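Local coordinates for CBS domain protein/ACT domain protein (Thermotoga maritima, PDB 1VR9), which is of unknown function but carries a CBS domain pair and an ACT domain, a combination consistent with regulation by a small ligand, at residues Met13-Trp18 / Phe83-Glu88; Val26-Thr31 / Ser73-Val78; Tyr42-Cys47 / Gln102-Pro107; Glu53-Gly58 / Glu112-Gly117. One frame throughout, in Å; residues are numbered along the deposited sequence.

Contact 1: Met13-Trp18 / Phe83-Glu88; sequences MKVKKW and FFVHEE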
loop_
_atom_site.group_PDB
_atom_site.type_symbol
_atom_site.label_atom_id
_atom_site.label_comp_id
_atom_site.label_asym_id
_atom_site.label_seq_id
_atom_site.Cartn_x
_atom_site.Cartn_y
_atom_site.Cartn_z
HETATM N N MSE A 13 -11.073 17.390 -2.832
HETATM C CA MSE A 13 -10.140 17.480 -1.672
HETATM C C MSE A 13 -8.780 16.868 -2.046
HETATM O O MSE A 13 -8.641 16.233 -3.097
HETATM C CB MSE A 13 -10.766 16.787 -0.443
HETATM C CG MSE A 13 -9.924 16.789 0.832
HETATM SE SE MSE A 13 -9.065 18.495 1.244
HETATM C CE MSE A 13 -10.644 19.574 1.628
ATOM N N LYS A 14 -7.786 17.088 -1.192
ATOM C CA LYS A 14 -6.442 16.558 -1.377
ATOM C C LYS A 14 -6.250 15.192 -0.707
ATOM O O LYS A 14 -6.898 14.874 0.291
ATOM C CB LYS A 14 -5.426 17.536 -0.811
ATOM C CG LYS A 14 -5.595 18.981 -1.296
ATOM C CD LYS A 14 -5.502 19.104 -2.813
ATOM C CE LYS A 14 -4.079 18.878 -3.302
ATOM N NZ LYS A 14 -3.854 19.457 -4.659
ATOM N N VAL A 15 -5.342 14.407 -1.282
ATOM C CA VAL A 15 -4.903 13.110 -0.738
ATOM C C VAL A 15 -4.439 13.220 0.718
ATOM O O VAL A 15 -4.817 12.403 1.553
ATOM C CB VAL A 15 -3.748 12.544 -1.614
ATOM C CG1 VAL A 15 -2.950 11.412 -0.904
ATOM C CG2 VAL A 15 -4.299 12.072 -2.962
ATOM N N LYS A 16 -3.635 14.238 1.017
ATOM C CA LYS A 16 -3.070 14.395 2.359
ATOM C C LYS A 16 -4.127 14.349 3.463
ATOM O O LYS A 16 -3.856 13.878 4.561
ATOM C CB LYS A 16 -2.254 15.694 2.464
ATOM C CG LYS A 16 -1.252 15.684 3.603
ATOM C CD LYS A 16 -0.192 16.758 3.413
ATOM C CE LYS A 16 0.835 16.748 4.537
ATOM N NZ LYS A 16 1.712 17.935 4.485
ATOM N N LYS A 17 -5.333 14.822 3.170
ATOM C CA LYS A 17 -6.408 14.832 4.157
ATOM C C LYS A 17 -6.833 13.421 4.576
ATOM O O LYS A 17 -7.304 13.223 5.698
ATOM C CB LYS A 17 -7.627 15.606 3.630
ATOM C CG LYS A 17 -8.714 15.859 4.676
ATOM C CD LYS A 17 -9.775 14.758 4.707
ATOM C CE LYS A 17 -10.414 14.627 6.087
ATOM N NZ LYS A 17 -10.920 13.244 6.352
ATOM N N TRP A 18 -6.649 12.447 3.682
ATOM C CA TRP A 18 -7.205 11.103 3.861
ATOM C C TRP A 18 -6.133 10.035 4.173
ATOM O O TRP A 18 -6.438 8.849 4.293
ATOM C CB TRP A 18 -8.011 10.726 2.607
ATOM C CG TRP A 18 -9.136 11.698 2.319
ATOM C CD1 TRP A 18 -9.081 12.794 1.503
ATOM C CD2 TRP A 18 -10.454 11.681 2.876
ATOM N NE1 TRP A 18 -10.281 13.450 1.513
ATOM C CE2 TRP A 18 -11.142 12.796 2.353
ATOM C CE3 TRP A 18 -11.117 10.843 3.785
ATOM C CZ2 TRP A 18 -12.471 13.082 2.686
ATOM C CZ3 TRP A 18 -12.427 11.125 4.122
ATOM C CH2 TRP A 18 -13.095 12.251 3.580
ATOM N N PHE A 83 2.311 1.733 -8.396
ATOM C CA PHE A 83 1.018 1.907 -7.715
ATOM C C PHE A 83 1.190 2.816 -6.496
ATOM O O PHE A 83 1.438 2.359 -5.383
ATOM C CB PHE A 83 0.421 0.546 -7.316
ATOM C CG PHE A 83 -0.944 0.623 -6.710
ATOM C CD1 PHE A 83 -2.056 0.997 -7.477
ATOM C CD2 PHE A 83 -1.159 0.253 -5.373
ATOM C CE1 PHE A 83 -3.328 1.041 -6.919
ATOM C CE2 PHE A 83 -2.404 0.284 -4.831
ATOM C CZ PHE A 83 -3.510 0.692 -5.606
ATOM N N PHE A 84 1.069 4.121 -6.732
ATOM C CA PHE A 84 1.222 5.113 -5.683
ATOM C C PHE A 84 0.587 6.429 -6.131
ATOM O O PHE A 84 0.367 6.649 -7.318
ATOM C CB PHE A 84 2.722 5.366 -5.375
ATOM C CG PHE A 84 3.491 5.966 -6.528
ATOM C CD1 PHE A 84 3.478 7.328 -6.761
ATOM C CD2 PHE A 84 4.192 5.153 -7.407
ATOM C CE1 PHE A 84 4.157 7.874 -7.838
ATOM C CE2 PHE A 84 4.871 5.672 -8.463
ATOM C CZ PHE A 84 4.864 7.038 -8.695
ATOM N N VAL A 85 0.333 7.302 -5.164
ATOM C CA VAL A 85 0.042 8.714 -5.444
ATOM C C VAL A 85 0.924 9.598 -4.547
ATOM O O VAL A 85 1.489 9.108 -3.593
ATOM C CB VAL A 85 -1.448 9.058 -5.244
ATOM C CG1 VAL A 85 -2.266 8.352 -6.278
ATOM C CG2 VAL A 85 -1.941 8.736 -3.830
ATOM N N HIS A 86 1.030 10.884 -4.873
ATOM C CA HIS A 86 1.832 11.821 -4.076
ATOM C C HIS A 86 0.971 12.512 -3.013
ATOM O O HIS A 86 -0.227 12.656 -3.176
ATOM C CB HIS A 86 2.500 12.873 -4.980
ATOM C CG HIS A 86 3.718 12.373 -5.687
ATOM N ND1 HIS A 86 3.666 11.714 -6.901
ATOM C CD2 HIS A 86 5.029 12.438 -5.351
ATOM C CE1 HIS A 86 4.894 11.407 -7.282
ATOM N NE2 HIS A 86 5.739 11.833 -6.360
ATOM N N GLU A 87 1.599 12.956 -1.928
ATOM C CA GLU A 87 0.881 13.667 -0.861
ATOM C C GLU A 87 0.025 14.832 -1.357
ATOM O O GLU A 87 -1.058 15.093 -0.825
ATOM C CB GLU A 87 1.868 14.258 0.136
ATOM C CG GLU A 87 2.534 13.258 1.056
ATOM C CD GLU A 87 3.336 13.951 2.152
ATOM O OE1 GLU A 87 4.276 14.728 1.843
ATOM O OE2 GLU A 87 3.026 13.715 3.336
ATOM N N GLU A 88 0.545 15.570 -2.331
ATOM C CA GLU A 88 -0.099 16.812 -2.773
ATOM C C GLU A 88 -1.057 16.630 -3.963
ATOM O O GLU A 88 -1.579 17.614 -4.513
ATOM C CB GLU A 88 0.980 17.838 -3.100
ATOM C CG GLU A 88 1.856 18.209 -1.903
ATOM C CD GLU A 88 1.126 19.039 -0.856
ATOM O OE1 GLU A 88 0.060 19.617 -1.163
ATOM O OE2 GLU A 88 1.622 19.113 0.288
#

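Contact 2: Val26-Thr31 / Ser73-Val78; sequences VEESAT and SVFNKV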
loop_
_atom_site.group_PDB
_atom_site.type_symbol
_atom_site.label_atom_id
_atom_site.label_comp_id
_atom_site.label_asym_id
_atom_site.label_seq_id
_atom_site.Cartn_x
_atom_site.Cartn_y
_atom_site.Cartn_z
ATOM N N VAL A 26 5.868 -3.795 5.379
ATOM C CA VAL A 26 7.104 -4.491 5.754
ATOM C C VAL A 26 8.276 -3.921 4.979
ATOM O O VAL A 26 8.079 -3.251 3.973
ATOM C CB VAL A 26 7.074 -6.036 5.504
ATOM C CG1 VAL A 26 6.027 -6.698 6.380
ATOM C CG2 VAL A 26 6.906 -6.370 4.030
ATOM N N GLU A 27 9.482 -4.231 5.432
ATOM C CA GLU A 27 10.697 -3.872 4.679
ATOM C C GLU A 27 11.001 -4.940 3.624
ATOM O O GLU A 27 10.608 -6.089 3.775
ATOM C CB GLU A 27 11.886 -3.718 5.644
ATOM C CG GLU A 27 13.181 -3.148 5.039
ATOM C CD GLU A 27 14.155 -4.222 4.559
ATOM O OE1 GLU A 27 14.037 -5.395 4.996
ATOM O OE2 GLU A 27 15.038 -3.897 3.743
ATOM N N GLU A 28 11.727 -4.561 2.577
ATOM C CA GLU A 28 11.924 -5.413 1.387
ATOM C C GLU A 28 12.546 -6.800 1.637
ATOM O O GLU A 28 12.389 -7.695 0.804
ATOM C CB GLU A 28 12.744 -4.656 0.322
ATOM C CG GLU A 28 14.168 -4.349 0.706
ATOM C CD GLU A 28 14.936 -3.566 -0.358
ATOM O OE1 GLU A 28 14.379 -3.349 -1.452
ATOM O OE2 GLU A 28 16.080 -3.168 -0.079
ATOM N N SER A 29 13.241 -6.968 2.763
ATOM C CA SER A 29 13.924 -8.223 3.092
ATOM C C SER A 29 13.224 -8.996 4.220
ATOM O O SER A 29 13.769 -9.967 4.768
ATOM C CB SER A 29 15.377 -7.935 3.456
ATOM O OG SER A 29 15.496 -7.487 4.785
ATOM N N ALA A 30 12.010 -8.566 4.544
ATOM C CA ALA A 30 11.173 -9.257 5.508
ATOM C C ALA A 30 11.000 -10.709 5.065
ATOM O O ALA A 30 10.958 -11.002 3.862
ATOM C CB ALA A 30 9.827 -8.588 5.584
ATOM N N THR A 31 10.846 -11.607 6.036
ATOM C CA THR A 31 10.532 -12.993 5.703
ATOM C C THR A 31 9.065 -13.126 5.289
ATOM O O THR A 31 8.202 -12.286 5.641
ATOM C CB THR A 31 10.787 -13.951 6.897
ATOM O OG1 THR A 31 9.900 -13.626 7.976
ATOM C CG2 THR A 31 12.218 -13.884 7.370
ATOM N N SER A 73 12.561 -14.905 1.922
ATOM C CA SER A 73 12.384 -13.445 1.859
ATOM C C SER A 73 11.305 -13.055 0.854
ATOM O O SER A 73 11.088 -13.770 -0.139
ATOM C CB SER A 73 13.706 -12.808 1.424
ATOM O OG SER A 73 13.590 -11.414 1.284
ATOM N N VAL A 74 10.693 -11.892 1.067
ATOM C CA VAL A 74 9.717 -11.341 0.116
ATOM C C VAL A 74 10.390 -10.469 -0.962
ATOM O O VAL A 74 9.706 -9.898 -1.817
ATOM C CB VAL A 74 8.615 -10.528 0.812
ATOM C CG1 VAL A 74 7.888 -11.373 1.883
ATOM C CG2 VAL A 74 9.159 -9.230 1.404
ATOM N N PHE A 75 11.723 -10.394 -0.918
ATOM C CA PHE A 75 12.524 -9.503 -1.763
ATOM C C PHE A 75 12.183 -9.602 -3.237
ATOM O O PHE A 75 11.994 -8.572 -3.875
ATOM C CB PHE A 75 14.014 -9.781 -1.553
ATOM C CG PHE A 75 14.927 -8.753 -2.180
ATOM C CD1 PHE A 75 15.209 -7.560 -1.515
ATOM C CD2 PHE A 75 15.505 -8.974 -3.413
ATOM C CE1 PHE A 75 16.052 -6.614 -2.083
ATOM C CE2 PHE A 75 16.356 -8.032 -3.974
ATOM C CZ PHE A 75 16.607 -6.840 -3.304
ATOM N N ASN A 76 12.069 -10.827 -3.755
ATOM C CA ASN A 76 11.739 -11.065 -5.166
ATOM C C ASN A 76 10.247 -11.171 -5.472
ATOM O O ASN A 76 9.889 -11.431 -6.616
ATOM C CB ASN A 76 12.392 -12.368 -5.652
ATOM C CG ASN A 76 13.895 -12.304 -5.644
ATOM O OD1 ASN A 76 14.472 -11.240 -5.846
ATOM N ND2 ASN A 76 14.540 -13.447 -5.445
ATOM N N LYS A 77 9.403 -10.981 -4.463
ATOM C CA LYS A 77 7.956 -11.183 -4.589
ATOM C C LYS A 77 7.158 -9.868 -4.665
ATOM O O LYS A 77 5.908 -9.878 -4.734
ATOM C CB LYS A 77 7.455 -12.076 -3.445
ATOM C CG LYS A 77 8.288 -13.348 -3.203
ATOM C CD LYS A 77 8.338 -14.267 -4.422
ATOM C CE LYS A 77 9.333 -15.423 -4.242
ATOM N NZ LYS A 77 9.303 -16.377 -5.389
ATOM N N VAL A 78 7.851 -8.736 -4.726
ATOM C CA VAL A 78 7.157 -7.435 -4.746
ATOM C C VAL A 78 6.530 -7.207 -6.126
ATOM O O VAL A 78 7.067 -7.616 -7.154
ATOM C CB VAL A 78 8.106 -6.267 -4.379
ATOM C CG1 VAL A 78 7.387 -4.926 -4.397
ATOM C CG2 VAL A 78 8.747 -6.508 -2.994
HETATM O O HOH W 1 12.409 -5.653 -2.946
#

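Contact 3: Tyr42-Cys47 / Gln102-Pro107; sequences YQTNEC and QEPYLP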
loop_
_atom_site.group_PDB
_atom_site.type_symbol
_atom_site.label_atom_id
_atom_site.label_comp_id
_atom_site.label_asym_id
_atom_site.label_seq_id
_atom_site.Cartn_x
_atom_site.Cartn_y
_atom_site.Cartn_z
ATOM N N TYR A 42 -4.008 -6.961 9.913
ATOM C CA TYR A 42 -4.881 -6.017 9.227
ATOM C C TYR A 42 -6.018 -6.710 8.488
ATOM O O TYR A 42 -6.794 -6.045 7.793
ATOM C CB TYR A 42 -4.070 -5.129 8.277
ATOM C CG TYR A 42 -3.344 -4.040 9.008
ATOM C CD1 TYR A 42 -3.987 -2.843 9.282
ATOM C CD2 TYR A 42 -2.050 -4.222 9.479
ATOM C CE1 TYR A 42 -3.366 -1.849 9.986
ATOM C CE2 TYR A 42 -1.397 -3.211 10.199
ATOM C CZ TYR A 42 -2.072 -2.013 10.423
ATOM O OH TYR A 42 -1.488 -0.975 11.108
ATOM N N GLN A 43 -6.128 -8.029 8.665
ATOM C CA GLN A 43 -7.189 -8.842 8.086
ATOM C C GLN A 43 -7.320 -8.550 6.599
ATOM O O GLN A 43 -8.420 -8.240 6.095
ATOM C CB GLN A 43 -8.512 -8.594 8.813
ATOM C CG GLN A 43 -8.412 -8.789 10.328
ATOM C CD GLN A 43 -9.740 -8.789 11.027
ATOM O OE1 GLN A 43 -10.023 -7.900 11.834
ATOM N NE2 GLN A 43 -10.574 -9.790 10.736
ATOM N N THR A 44 -6.191 -8.658 5.895
ATOM C CA THR A 44 -6.093 -8.224 4.525
ATOM C C THR A 44 -5.150 -9.146 3.696
ATOM O O THR A 44 -4.611 -10.113 4.231
ATOM C CB THR A 44 -5.662 -6.760 4.492
ATOM O OG1 THR A 44 -5.805 -6.230 3.162
ATOM C CG2 THR A 44 -4.195 -6.615 4.962
ATOM N N ASN A 45 -5.035 -8.880 2.395
ATOM C CA ASN A 45 -4.240 -9.701 1.478
ATOM C C ASN A 45 -3.220 -8.854 0.678
ATOM O O ASN A 45 -2.788 -9.261 -0.410
ATOM C CB ASN A 45 -5.122 -10.468 0.509
ATOM C CG ASN A 45 -6.035 -9.566 -0.288
ATOM O OD1 ASN A 45 -6.014 -8.341 -0.131
ATOM N ND2 ASN A 45 -6.864 -10.173 -1.142
ATOM N N GLU A 46 -2.890 -7.691 1.221
ATOM C CA GLU A 46 -1.879 -6.780 0.650
ATOM C C GLU A 46 -0.943 -6.310 1.768
ATOM O O GLU A 46 -1.381 -6.089 2.901
ATOM C CB GLU A 46 -2.566 -5.544 0.065
ATOM C CG GLU A 46 -1.583 -4.493 -0.475
ATOM C CD GLU A 46 -2.207 -3.132 -0.735
ATOM O OE1 GLU A 46 -3.397 -2.995 -0.493
ATOM O OE2 GLU A 46 -1.507 -2.227 -1.228
ATOM N N CYS A 47 0.348 -6.120 1.439
ATOM C CA CYS A 47 1.314 -5.521 2.335
ATOM C C CYS A 47 2.098 -4.522 1.502
ATOM O O CYS A 47 2.538 -4.872 0.404
ATOM C CB CYS A 47 2.260 -6.587 2.874
ATOM S SG CYS A 47 3.101 -6.080 4.360
ATOM N N GLN A 102 -7.493 -2.500 -7.730
ATOM C CA GLN A 102 -8.397 -2.308 -6.571
ATOM C C GLN A 102 -7.822 -2.883 -5.262
ATOM O O GLN A 102 -8.424 -3.748 -4.599
ATOM C CB GLN A 102 -9.784 -2.886 -6.848
ATOM C CG GLN A 102 -10.534 -2.206 -7.999
ATOM C CD GLN A 102 -10.245 -2.806 -9.352
ATOM O OE1 GLN A 102 -10.487 -3.989 -9.597
ATOM N NE2 GLN A 102 -9.752 -1.973 -10.268
ATOM N N GLU A 103 -6.663 -2.392 -4.881
ATOM C CA GLU A 103 -5.978 -2.851 -3.689
ATOM C C GLU A 103 -6.629 -2.137 -2.516
ATOM O O GLU A 103 -7.123 -1.025 -2.683
ATOM C CB GLU A 103 -4.497 -2.466 -3.762
ATOM C CG GLU A 103 -3.681 -3.150 -4.844
ATOM C CD GLU A 103 -3.428 -4.615 -4.584
ATOM O OE1 GLU A 103 -3.390 -5.040 -3.406
ATOM O OE2 GLU A 103 -3.299 -5.370 -5.581
ATOM N N PRO A 104 -6.650 -2.759 -1.330
ATOM C CA PRO A 104 -7.222 -2.088 -0.147
ATOM C C PRO A 104 -6.488 -0.865 0.374
ATOM O O PRO A 104 -7.097 -0.080 1.114
ATOM C CB PRO A 104 -7.200 -3.179 0.915
ATOM C CG PRO A 104 -6.229 -4.144 0.482
ATOM C CD PRO A 104 -6.227 -4.133 -1.009
ATOM N N TYR A 105 -5.197 -0.745 0.055
ATOM C CA TYR A 105 -4.375 0.371 0.467
ATOM C C TYR A 105 -3.517 0.894 -0.675
ATOM O O TYR A 105 -2.786 0.127 -1.329
ATOM C CB TYR A 105 -3.475 -0.013 1.643
ATOM C CG TYR A 105 -4.220 -0.499 2.843
ATOM C CD1 TYR A 105 -4.641 0.389 3.815
ATOM C CD2 TYR A 105 -4.467 -1.856 3.041
ATOM C CE1 TYR A 105 -5.316 -0.049 4.952
ATOM C CE2 TYR A 105 -5.146 -2.300 4.166
ATOM C CZ TYR A 105 -5.557 -1.401 5.119
ATOM O OH TYR A 105 -6.234 -1.860 6.242
ATOM N N LEU A 106 -3.651 2.189 -0.937
ATOM C CA LEU A 106 -2.902 2.893 -1.971
ATOM C C LEU A 106 -1.703 3.634 -1.323
ATOM O O LEU A 106 -1.878 4.502 -0.443
ATOM C CB LEU A 106 -3.817 3.871 -2.716
ATOM C CG LEU A 106 -3.169 4.862 -3.674
ATOM C CD1 LEU A 106 -2.477 4.167 -4.821
ATOM C CD2 LEU A 106 -4.201 5.825 -4.210
ATOM N N PRO A 107 -0.475 3.250 -1.700
ATOM C CA PRO A 107 0.692 3.942 -1.171
ATOM C C PRO A 107 0.722 5.436 -1.499
ATOM O O PRO A 107 0.331 5.833 -2.599
ATOM C CB PRO A 107 1.867 3.200 -1.843
ATOM C CG PRO A 107 1.358 1.890 -2.134
ATOM C CD PRO A 107 -0.072 2.116 -2.547
HETATM O O HOH W 2 -8.184 -3.886 5.949
HETATM O O HOH W 3 -5.002 -7.291 -2.727
#

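Contact 4: Glu53-Gly58 / Glu112-Gly117; sequences EGHFRG and EMRLKG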
loop_
_atom_site.group_PDB
_atom_site.type_symbol
_atom_site.label_atom_id
_atom_site.label_comp_id
_atom_site.label_asym_id
_atom_site.label_seq_id
_atom_site.Cartn_x
_atom_site.Cartn_y
_atom_site.Cartn_z
ATOM N N GLU A 53 15.892 2.792 3.366
ATOM C CA GLU A 53 15.841 4.263 3.449
ATOM C C GLU A 53 14.408 4.825 3.539
ATOM O O GLU A 53 14.219 6.039 3.619
ATOM C CB GLU A 53 16.538 4.864 2.237
ATOM C CG GLU A 53 18.010 4.603 2.230
ATOM C CD GLU A 53 18.700 5.290 3.380
ATOM O OE1 GLU A 53 18.624 6.536 3.436
ATOM O OE2 GLU A 53 19.320 4.597 4.217
ATOM N N GLY A 54 13.408 3.956 3.488
ATOM C CA GLY A 54 12.018 4.378 3.651
ATOM C C GLY A 54 11.305 4.679 2.347
ATOM O O GLY A 54 10.148 5.141 2.373
ATOM N N HIS A 55 11.960 4.390 1.220
ATOM C CA HIS A 55 11.367 4.601 -0.103
ATOM C C HIS A 55 10.352 3.524 -0.406
ATOM O O HIS A 55 10.486 2.384 0.013
ATOM C CB HIS A 55 12.389 4.575 -1.239
ATOM C CG HIS A 55 13.389 5.688 -1.197
ATOM N ND1 HIS A 55 14.749 5.473 -1.156
ATOM C CD2 HIS A 55 13.220 7.028 -1.225
ATOM C CE1 HIS A 55 15.375 6.636 -1.144
ATOM N NE2 HIS A 55 14.467 7.597 -1.179
ATOM N N PHE A 56 9.350 3.892 -1.181
ATOM C CA PHE A 56 8.348 2.928 -1.626
ATOM C C PHE A 56 8.886 1.973 -2.690
ATOM O O PHE A 56 9.503 2.420 -3.671
ATOM C CB PHE A 56 7.134 3.668 -2.164
ATOM C CG PHE A 56 6.178 2.783 -2.885
ATOM C CD1 PHE A 56 5.428 1.826 -2.203
ATOM C CD2 PHE A 56 6.016 2.910 -4.260
ATOM C CE1 PHE A 56 4.556 1.015 -2.877
ATOM C CE2 PHE A 56 5.129 2.103 -4.927
ATOM C CZ PHE A 56 4.413 1.167 -4.256
ATOM N N ARG A 57 8.663 0.670 -2.494
ATOM C CA ARG A 57 9.126 -0.378 -3.419
ATOM C C ARG A 57 8.032 -1.052 -4.222
ATOM O O ARG A 57 8.234 -1.369 -5.408
ATOM C CB ARG A 57 9.913 -1.463 -2.666
ATOM C CG ARG A 57 11.341 -1.081 -2.253
ATOM C CD ARG A 57 12.401 -1.315 -3.329
ATOM N NE ARG A 57 12.110 -2.466 -4.183
ATOM C CZ ARG A 57 12.182 -2.467 -5.516
ATOM N NH1 ARG A 57 12.569 -1.379 -6.181
ATOM N NH2 ARG A 57 11.887 -3.575 -6.195
ATOM N N GLY A 58 6.881 -1.270 -3.590
ATOM C CA GLY A 58 5.745 -1.933 -4.242
ATOM C C GLY A 58 4.893 -2.565 -3.166
ATOM O O GLY A 58 4.919 -2.162 -1.994
ATOM N N GLU A 112 10.594 12.557 -3.189
ATOM C CA GLU A 112 11.734 11.650 -3.314
ATOM C C GLU A 112 11.334 10.181 -3.253
ATOM O O GLU A 112 12.177 9.327 -3.036
ATOM C CB GLU A 112 12.782 11.950 -2.233
ATOM C CG GLU A 112 13.530 13.231 -2.464
ATOM C CD GLU A 112 12.673 14.453 -2.237
ATOM O OE1 GLU A 112 11.973 14.494 -1.202
ATOM O OE2 GLU A 112 12.702 15.367 -3.087
HETATM N N MSE A 113 10.044 9.884 -3.461
HETATM C CA MSE A 113 9.518 8.528 -3.365
HETATM C C MSE A 113 9.589 7.879 -1.975
HETATM O O MSE A 113 9.502 6.660 -1.877
HETATM C CB MSE A 113 10.146 7.588 -4.412
HETATM C CG MSE A 113 9.919 7.981 -5.885
HETATM SE SE MSE A 113 8.108 8.592 -6.457
HETATM C CE MSE A 113 8.521 10.506 -6.460
ATOM N N ARG A 114 9.703 8.677 -0.914
ATOM C CA ARG A 114 9.643 8.136 0.444
ATOM C C ARG A 114 8.188 7.843 0.788
ATOM O O ARG A 114 7.320 8.670 0.544
ATOM C CB ARG A 114 10.251 9.092 1.464
ATOM C CG ARG A 114 11.703 9.473 1.169
ATOM C CD ARG A 114 12.719 8.766 2.107
ATOM N NE ARG A 114 14.079 8.691 1.566
ATOM C CZ ARG A 114 14.922 9.719 1.452
ATOM N NH1 ARG A 114 14.563 10.938 1.839
ATOM N NH2 ARG A 114 16.135 9.533 0.942
ATOM N N LEU A 115 7.942 6.671 1.357
ATOM C CA LEU A 115 6.616 6.289 1.809
ATOM C C LEU A 115 6.151 7.161 2.981
ATOM O O LEU A 115 6.829 7.249 4.011
ATOM C CB LEU A 115 6.618 4.816 2.235
ATOM C CG LEU A 115 5.271 4.169 2.524
ATOM C CD1 LEU A 115 4.362 4.238 1.296
ATOM C CD2 LEU A 115 5.493 2.728 2.919
ATOM N N LYS A 116 5.012 7.828 2.820
ATOM C CA LYS A 116 4.493 8.748 3.847
ATOM C C LYS A 116 3.208 8.253 4.527
ATOM O O LYS A 116 2.744 8.865 5.506
ATOM C CB LYS A 116 4.229 10.110 3.218
ATOM C CG LYS A 116 5.498 10.800 2.693
ATOM C CD LYS A 116 6.622 10.893 3.725
ATOM C CE LYS A 116 6.219 11.633 4.989
ATOM N NZ LYS A 116 7.418 12.161 5.716
ATOM N N GLY A 117 2.669 7.166 4.019
ATOM C CA GLY A 117 1.396 6.593 4.497
ATOM C C GLY A 117 0.672 5.869 3.381
ATOM O O GLY A 117 1.278 5.505 2.346
HETATM O O HOH W 4 9.150 5.959 4.838
#

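Contact 1: Met13-Trp18 / Phe83-Glu88
K16 and E87 bring the two backbones together, with their CA atoms 5.1 Å apart. The 13-18 segment makes a short helical turn at V15-K17, closed by a bond from W18 N to V15 O. The 83-88 segment runs through the short strand 85-86 and then leaves it at E87. The backbone link between the two is weak: K16 N reaches E87 O at 3.3 Å, with a strongly bent N-H...O angle of 123°. M13 and V15 also make backbone hydrogen bonds, to I91 and D89.

V15 supplies the apolar part. Its CG1 stands anti to the backbone N (chi1 163°) and meets V85 CG2 at 4.1 Å, while also lying 3.8 Å from H86 O. V85 in turn packs on L97 and H93 of helix 91-100. K14 has a chain bent at chi2 and chi3, which curls NZ over to E88 O in a weak bond of 2.9 Å. The stronger partner of that amine is the OD1 of N90. K16 is extended and crosses E87 obliquely. Its NZ stays 4.6 Å from E87 OE2 and 4.4 Å from E88 OE2, so the attraction is loose.

The N-terminal segment of the first CBS repeat thus packs beside the first strand of the second repeat, an exchange of N-terminal segments characteristic of the CBS-pair fold.

Contact 2: Val26-Thr31 / Ser73-Val78
The backbone N of V74 donates to A30 O at 2.9 Å, with an angle of 157° at the hydrogen. V74 CG2 packs against the same carbonyl, 3.5 Å from A30 O, and lies 3.6 Å from E28 O. E28 and F75 lie side by side and point the same way. E28 CD is 3.7 Å from F75 CE1, and OE2 lies at the ring edge, in its plane. The carboxylate is turned 60° from the ring. Water 1 bonds to F75 O and, weakly, to E28 OE1.

Local turns hold these groups. S73 OG accepts from F75 N at 3.1 Å, an ST turn, made possible by OG standing anti to the backbone N (chi1 177°). On the other side a type I turn spans E27-A30. E27 OE1 is gripped twice there, by S29 N and by S29 OG.

T31 N-caps helix 32-41, and V74 reaches C35 of that helix. V26, on edge strand 25-27, pairs with strand 46-50. The linker between the repeats packs mainly on the turn that follows strand 25-27.

Contact 3: Tyr42-Cys47 / Gln102-Pro107
The Y105 ring presents its edge to E46 OE1, which lies in the ring plane, and T44 OG1 is near that plane further out, 4.1 Å from CE2. The Y42 and Y105 side chains cross at about a right angle, with Y105 OH 3.9 Å from Y42 CD1. Water 2 joins Y105 OH to Y42 O, while Y42 OH bonds to D22.

E46 is the central side chain of the contact. Its CG is anti to the backbone N (chi1 176°) and the chain is extended, which sends the carboxylate across to the other repeat. OE1 accepts from Y105 N at 2.9 Å, on the syn side and 17° out of the carboxylate plane. OE2 is 2.7 Å from Y105 O. E103 OE1 comes within 3.6 Å of E46 OE1, with the carboxylates turned 73° apart. Such a neighbour would probably raise the pKa of the buried E46. Water 3 donates to E103 OE1 and weakly to N45 OD1. P104 slides past E46, and its CG touches T44 OG1 at 3.4 Å.

A Schellman motif at Q43 ends helix 32-41 before this point. The contact therefore joins the starts of the two central strands, 46-50 and 105-109, each lying between the first and third strands of its sheet.

Contact 4: Glu53-Gly58 / Glu112-Gly117
H55 and R114 face each other where the two CBS repeats meet, at matching positions before their third strands. The R114 chain runs slantwise past H55, with ring and guanidinium planes 26° apart. H55 NE2 lies 3.4 Å from R114 CZ and 3.0 Å from R114 NE. The bend at R114 chi2 (-105°) folds the chain back along the imidazole, so that CG also meets H55 CD2, at 3.7 Å.

Backbones fix this pairing. H55 and R114 form an antiparallel, non-hydrogen-bonded pair, a single bridge with two bonds around it. F56 N donates to M113 O at 2.9 Å, and L115 N to G54 O at the same length. D51 and D110 play like parts behind them, each accepting through OD1 from the backbone N of H55 and of R114 respectively.

F56 and L115 both pack on P107, and their CD1 atoms are 4.4 Å apart. Water 4 closes the edge of the bridge, donating to both G54 O and L115 O.

The four contacts follow the approximate twofold symmetry of the CBS pair. Contacts 3 and 4 join equivalent parts of the two repeats, with centres about 16 Å apart. Contacts 1 and 2 correspond to each other: each sets the segment leading into one repeat's first strand (13-18, 73-78) against the first-strand region of the other. They lie on opposite sides of the chain's centre, about 25 Å apart between centres. P107 ties the middle together. Its CG packs 3.4 Å from F56 CE1 of contact 4, and its O probably accepts from V85 N of contact 1 at 3.0 Å. In contact 2, V26 CG1 touches C47 SG of contact 3 at 3.6 Å.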